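Local structure of Poly(A) RNA polymerase protein 2 (Saccharomyces cerevisiae, 3NYB) at residues 161-166 / 191-196; 185-190 / 263-268. The protein probably adds poly(A) tails to RNA substrates, serving as the catalytic subunit in the polymerase core of the TRAMP RNA surveillance complex. The protein carries 1 engineered substitution. All coordinates share one frame; numbering follows the deposited sequence.

How the contacts relate
Both contacts are made by helix 186-198, and their centres lie 12 Å apart. Contact 2 uses its first turn, which meets the loop and short strand of 263-268; contact 1 uses the following residues, which cross helix 160-173. The two touch directly: Cys191 SG packs 3.8 Å from Ile265 CG2, Leu192 CD2 lies 4.2 Å from Ile265 CD1, and Val164 CG2 lies 4.2 Å from Ile190 CA. Along the chain the segments of the two contacts alternate. Together they join helices and a strand outside the five-stranded sheet of the nucleotidyltransferase-type palm, in what is probably the central domain.

Contact 1 of 2, residues 161-166 / 191-196; sequences RELVLI and CLVFSF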
loop_
_atom_site.group_PDB
_atom_site.type_symbol
_atom_site.label_atom_id
_atom_site.label_comp_id
_atom_site.label_asym_id
_atom_site.label_seq_id
_atom_site.Cartn_x
_atom_site.Cartn_y
_atom_site.Cartn_z
ATOM N N ARG A 161 0.016 -7.478 -4.815
ATOM C CA ARG A 161 0.633 -6.466 -5.658
ATOM C C ARG A 161 -0.370 -5.421 -6.181
ATOM O O ARG A 161 -0.129 -4.217 -6.082
ATOM C CB ARG A 161 1.384 -7.123 -6.825
ATOM C CG ARG A 161 1.944 -6.124 -7.835
ATOM C CD ARG A 161 2.952 -6.726 -8.807
ATOM N NE ARG A 161 3.350 -5.750 -9.822
ATOM C CZ ARG A 161 2.764 -5.599 -11.009
ATOM N NH1 ARG A 161 1.749 -6.364 -11.370
ATOM N NH2 ARG A 161 3.203 -4.677 -11.847
ATOM N N GLU A 162 -1.491 -5.879 -6.732
ATOM C CA GLU A 162 -2.466 -4.979 -7.350
ATOM C C GLU A 162 -3.035 -3.987 -6.356
ATOM O O GLU A 162 -3.105 -2.795 -6.634
ATOM C CB GLU A 162 -3.627 -5.764 -7.960
ATOM C CG GLU A 162 -3.285 -6.555 -9.206
ATOM C CD GLU A 162 -2.396 -7.749 -8.924
ATOM O OE1 GLU A 162 -1.854 -8.302 -9.905
ATOM O OE2 GLU A 162 -2.226 -8.128 -7.735
ATOM N N LEU A 163 -3.461 -4.480 -5.197
ATOM C CA LEU A 163 -4.035 -3.588 -4.207
ATOM C C LEU A 163 -2.978 -2.640 -3.654
ATOM O O LEU A 163 -3.256 -1.468 -3.415
ATOM C CB LEU A 163 -4.741 -4.364 -3.094
ATOM C CG LEU A 163 -6.021 -5.044 -3.579
ATOM C CD1 LEU A 163 -6.883 -5.478 -2.412
ATOM C CD2 LEU A 163 -6.791 -4.099 -4.477
ATOM N N VAL A 164 -1.760 -3.133 -3.475
ATOM C CA VAL A 164 -0.680 -2.277 -2.997
ATOM C C VAL A 164 -0.409 -1.131 -3.970
ATOM O O VAL A 164 -0.271 0.028 -3.559
ATOM C CB VAL A 164 0.602 -3.070 -2.728
ATOM C CG1 VAL A 164 1.753 -2.130 -2.472
ATOM C CG2 VAL A 164 0.401 -3.989 -1.529
ATOM N N LEU A 165 -0.359 -1.439 -5.263
ATOM C CA LEU A 165 -0.134 -0.389 -6.246
ATOM C C LEU A 165 -1.228 0.681 -6.178
ATOM O O LEU A 165 -0.936 1.868 -6.157
ATOM C CB LEU A 165 -0.002 -0.970 -7.649
ATOM C CG LEU A 165 1.309 -1.728 -7.863
ATOM C CD1 LEU A 165 1.332 -2.408 -9.235
ATOM C CD2 LEU A 165 2.497 -0.792 -7.683
ATOM N N ILE A 166 -2.483 0.260 -6.113
ATOM C CA ILE A 166 -3.587 1.210 -6.017
ATOM C C ILE A 166 -3.489 2.083 -4.771
ATOM O O ILE A 166 -3.532 3.312 -4.852
ATOM C CB ILE A 166 -4.933 0.496 -6.006
ATOM C CG1 ILE A 166 -5.054 -0.409 -7.226
ATOM C CG2 ILE A 166 -6.052 1.506 -6.006
ATOM C CD1 ILE A 166 -5.050 0.337 -8.527
ATOM N N CYS A 191 1.938 -4.371 4.666
ATOM C CA CYS A 191 1.369 -5.057 5.821
ATOM C C CYS A 191 -0.152 -4.935 5.894
ATOM O O CYS A 191 -0.853 -5.943 5.980
ATOM C CB CYS A 191 1.990 -4.552 7.121
ATOM S SG CYS A 191 1.390 -5.440 8.552
ATOM N N LEU A 192 -0.658 -3.705 5.863
ATOM C CA LEU A 192 -2.096 -3.463 5.982
ATOM C C LEU A 192 -2.901 -4.254 4.970
ATOM O O LEU A 192 -3.884 -4.905 5.313
ATOM C CB LEU A 192 -2.413 -1.983 5.810
ATOM C CG LEU A 192 -1.830 -1.007 6.822
ATOM C CD1 LEU A 192 -2.161 0.413 6.387
ATOM C CD2 LEU A 192 -2.336 -1.290 8.227
ATOM N N VAL A 193 -2.488 -4.180 3.714
ATOM C CA VAL A 193 -3.170 -4.895 2.656
ATOM C C VAL A 193 -3.078 -6.387 2.920
ATOM O O VAL A 193 -4.078 -7.095 2.896
ATOM C CB VAL A 193 -2.549 -4.576 1.296
ATOM C CG1 VAL A 193 -3.316 -5.253 0.173
ATOM C CG2 VAL A 193 -2.541 -3.094 1.087
ATOM N N PHE A 194 -1.866 -6.859 3.181
ATOM C CA PHE A 194 -1.643 -8.276 3.401
ATOM C C PHE A 194 -2.554 -8.800 4.505
ATOM O O PHE A 194 -3.279 -9.777 4.314
ATOM C CB PHE A 194 -0.184 -8.538 3.752
ATOM C CG PHE A 194 0.078 -9.931 4.249
ATOM C CD1 PHE A 194 -0.262 -11.031 3.477
ATOM C CD2 PHE A 194 0.676 -10.139 5.483
ATOM C CE1 PHE A 194 -0.020 -12.310 3.931
ATOM C CE2 PHE A 194 0.922 -11.408 5.941
ATOM C CZ PHE A 194 0.575 -12.498 5.164
ATOM N N SER A 195 -2.515 -8.138 5.658
ATOM C CA SER A 195 -3.355 -8.516 6.772
ATOM C C SER A 195 -4.806 -8.604 6.315
ATOM O O SER A 195 -5.428 -9.672 6.381
ATOM C CB SER A 195 -3.219 -7.498 7.897
ATOM O OG SER A 195 -4.350 -7.538 8.747
ATOM N N PHE A 196 -5.334 -7.479 5.844
ATOM C CA PHE A 196 -6.707 -7.407 5.357
ATOM C C PHE A 196 -7.082 -8.590 4.460
ATOM O O PHE A 196 -8.058 -9.295 4.720
ATOM C CB PHE A 196 -6.928 -6.078 4.641
ATOM C CG PHE A 196 -8.072 -6.085 3.667
ATOM C CD1 PHE A 196 -9.379 -5.943 4.107
ATOM C CD2 PHE A 196 -7.835 -6.199 2.301
ATOM C CE1 PHE A 196 -10.432 -5.929 3.201
ATOM C CE2 PHE A 196 -8.882 -6.183 1.396
ATOM C CZ PHE A 196 -10.186 -6.051 1.847
#
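Val193 meets both Leu163 and Val164, using one methyl for each. Its CG1 lies 3.7 Å from Leu163 CB, so toward this valine it is the CB of the leucine that touches. The second methyl, CG2, faces the corresponding methyl of Val164, with 4.0 Å between Val193 CG2 and Val164 CG2; these two side chains meet at a slant. In Val193, CG1 stands opposite the backbone N (chi1 -176°), which turns CG2 away from the carbonyl carbon and spreads the two methyls over neighbouring residues of the other helix. Val164 has the same rotamer (chi1 170°), and its CG2 is the methyl it offers.

Leu163 reaches further with its end. Its CD1 approaches the edge of the Phe196 ring, near the ring plane, and Leu163 CD1 to Phe196 CE2 measures 4.4 Å, a looser touch than that at CB. Leucine thus spans one turn of the other helix, from Val193 to Phe196. No hydrogen bond crosses the contact, which buries 156 Å² in all; the touches are all between side-chain carbons. The axes of the two short segments approach to 9.6 Å and run roughly antiparallel, at 138°, with Val164 and Val193 having the nearest CA atoms (6.7 Å).

This is a helix-helix joint in the interior of the chain, between helix 160-173 and helix 186-198. Helix 17-31 covers another part of the first helix, where Ile166 rests on Ile25 and Phe28. Helix 214-228 packs beside the joint, placing Phe221 against Val193 and Tyr225 against Phe196, while Phe78 of the AIR2 chain also packs on Phe196 and so links this region to the partner protein.

Contact 2 of 2, residues 185-190 / 263-268; sequences GGFSII and LAIQDP
Phe187 carries its ring opposite the backbone N (chi1 171°), extending it from the first turn of helix 186-198 to Pro268, while in Ile265 chi1 of -68° sets CG1 opposite the carbonyl carbon, and with chi2 extended (170°) CD1 comes to lie beside Ser188. The far end of the phenylalanine does the closest touching: its CZ lies 3.4 Å from Pro268 CG. Pro268 CD is near as well, 4.0 Å from Phe187 CZ, so two ring carbons of the proline bear on the end of the aromatic ring at an oblique angle. Ile265 adds a looser touch, with CG2 4.3 Å from Phe187 CE2. Its other branch lies alongside the helix, where Ile265 CD1 is 4.2 Å from Ser188 CB and 4.1 Å from Ser188 O.

An alanine in place of Phe187 is likely to open a gap between the helix and Pro268 and to leave Trp153 without the ring it meets. Helix 145-155 flanks this site, with Glu145 and Leu149 against Pro268.

No hydrogen bond crosses between the segments, so the fit of Phe187, Ile265, Pro268 and Ser188, the serine giving its CB and backbone O, depends on shape and burial; directional hold on 264-267 comes instead from its backbone hydrogen bonds to Leu236 of strand 234-238 and to Asn273 and Ile275.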
loop_
_atom_site.group_PDB
_atom_site.type_symbol
_atom_site.label_atom_id
_atom_site.label_comp_id
_atom_site.label_asym_id
_atom_site.label_seq_id
_atom_site.Cartn_x
_atom_site.Cartn_y
_atom_site.Cartn_z
ATOM N N GLY A 185 4.969 4.394 5.401
ATOM C CA GLY A 185 6.097 3.815 4.692
ATOM C C GLY A 185 5.678 2.642 3.825
ATOM O O GLY A 185 4.524 2.218 3.851
ATOM N N GLY A 186 6.618 2.106 3.057
ATOM C CA GLY A 186 6.298 1.055 2.120
ATOM C C GLY A 186 5.897 -0.242 2.798
ATOM O O GLY A 186 4.856 -0.829 2.481
ATOM N N PHE A 187 6.726 -0.710 3.721
ATOM C CA PHE A 187 6.433 -1.975 4.396
ATOM C C PHE A 187 5.071 -1.908 5.095
ATOM O O PHE A 187 4.261 -2.828 5.000
ATOM C CB PHE A 187 7.550 -2.358 5.379
ATOM C CG PHE A 187 7.211 -3.533 6.253
ATOM C CD1 PHE A 187 7.455 -4.825 5.830
ATOM C CD2 PHE A 187 6.640 -3.338 7.498
ATOM C CE1 PHE A 187 7.138 -5.897 6.630
ATOM C CE2 PHE A 187 6.316 -4.404 8.300
ATOM C CZ PHE A 187 6.566 -5.685 7.867
ATOM N N SER A 188 4.820 -0.803 5.780
ATOM C CA SER A 188 3.552 -0.600 6.465
ATOM C C SER A 188 2.364 -0.772 5.536
ATOM O O SER A 188 1.375 -1.411 5.891
ATOM C CB SER A 188 3.506 0.790 7.102
ATOM O OG SER A 188 4.528 0.930 8.075
ATOM N N ILE A 189 2.447 -0.186 4.350
ATOM C CA ILE A 189 1.331 -0.269 3.423
ATOM C C ILE A 189 1.120 -1.722 3.047
ATOM O O ILE A 189 -0.003 -2.224 3.070
ATOM C CB ILE A 189 1.570 0.542 2.152
ATOM C CG1 ILE A 189 1.859 2.005 2.496
ATOM C CG2 ILE A 189 0.355 0.454 1.241
ATOM C CD1 ILE A 189 2.317 2.831 1.295
ATOM N N ILE A 190 2.216 -2.396 2.709
ATOM C CA ILE A 190 2.158 -3.800 2.332
ATOM C C ILE A 190 1.505 -4.614 3.433
ATOM O O ILE A 190 0.619 -5.433 3.174
ATOM C CB ILE A 190 3.547 -4.364 2.065
ATOM C CG1 ILE A 190 4.261 -3.502 1.027
ATOM C CG2 ILE A 190 3.451 -5.792 1.593
ATOM C CD1 ILE A 190 5.615 -4.047 0.619
ATOM N N LEU A 263 -0.612 4.324 14.373
ATOM C CA LEU A 263 -0.515 2.985 13.814
ATOM C C LEU A 263 0.580 2.196 14.514
ATOM O O LEU A 263 1.703 2.673 14.646
ATOM C CB LEU A 263 -0.196 3.073 12.329
ATOM C CG LEU A 263 -0.770 1.996 11.412
ATOM C CD1 LEU A 263 0.104 1.862 10.170
ATOM C CD2 LEU A 263 -0.873 0.673 12.133
ATOM N N ALA A 264 0.249 0.986 14.956
ATOM C CA ALA A 264 1.220 0.119 15.617
ATOM C C ALA A 264 1.344 -1.212 14.901
ATOM O O ALA A 264 0.443 -2.049 14.949
ATOM C CB ALA A 264 0.840 -0.098 17.054
ATOM N N ILE A 265 2.467 -1.394 14.227
ATOM C CA ILE A 265 2.743 -2.625 13.516
ATOM C C ILE A 265 4.063 -3.168 14.037
ATOM O O ILE A 265 5.063 -2.447 14.085
ATOM C CB ILE A 265 2.824 -2.388 11.995
ATOM C CG1 ILE A 265 1.458 -2.013 11.443
ATOM C CG2 ILE A 265 3.323 -3.622 11.285
ATOM C CD1 ILE A 265 1.503 -1.545 10.012
ATOM N N GLN A 266 4.056 -4.436 14.438
ATOM C CA GLN A 266 5.218 -5.056 15.061
ATOM C C GLN A 266 6.398 -5.181 14.104
ATOM O O GLN A 266 6.285 -5.797 13.040
ATOM C CB GLN A 266 4.846 -6.430 15.615
ATOM C CG GLN A 266 5.845 -6.983 16.606
ATOM C CD GLN A 266 5.244 -8.049 17.490
ATOM O OE1 GLN A 266 4.723 -9.056 17.001
ATOM N NE2 GLN A 266 5.311 -7.837 18.804
ATOM N N ASP A 267 7.528 -4.595 14.492
ATOM C CA ASP A 267 8.740 -4.644 13.680
ATOM C C ASP A 267 9.212 -6.087 13.534
ATOM O O ASP A 267 9.506 -6.745 14.529
ATOM C CB ASP A 267 9.837 -3.787 14.313
ATOM C CG ASP A 267 11.008 -3.548 13.380
ATOM O OD1 ASP A 267 11.086 -4.235 12.336
ATOM O OD2 ASP A 267 11.849 -2.672 13.692
ATOM N N PRO A 268 9.285 -6.586 12.289
ATOM C CA PRO A 268 9.640 -7.988 12.044
ATOM C C PRO A 268 11.026 -8.369 12.535
ATOM O O PRO A 268 11.284 -9.547 12.741
ATOM C CB PRO A 268 9.606 -8.097 10.520
ATOM C CG PRO A 268 8.724 -7.024 10.081
ATOM C CD PRO A 268 8.941 -5.890 11.040
#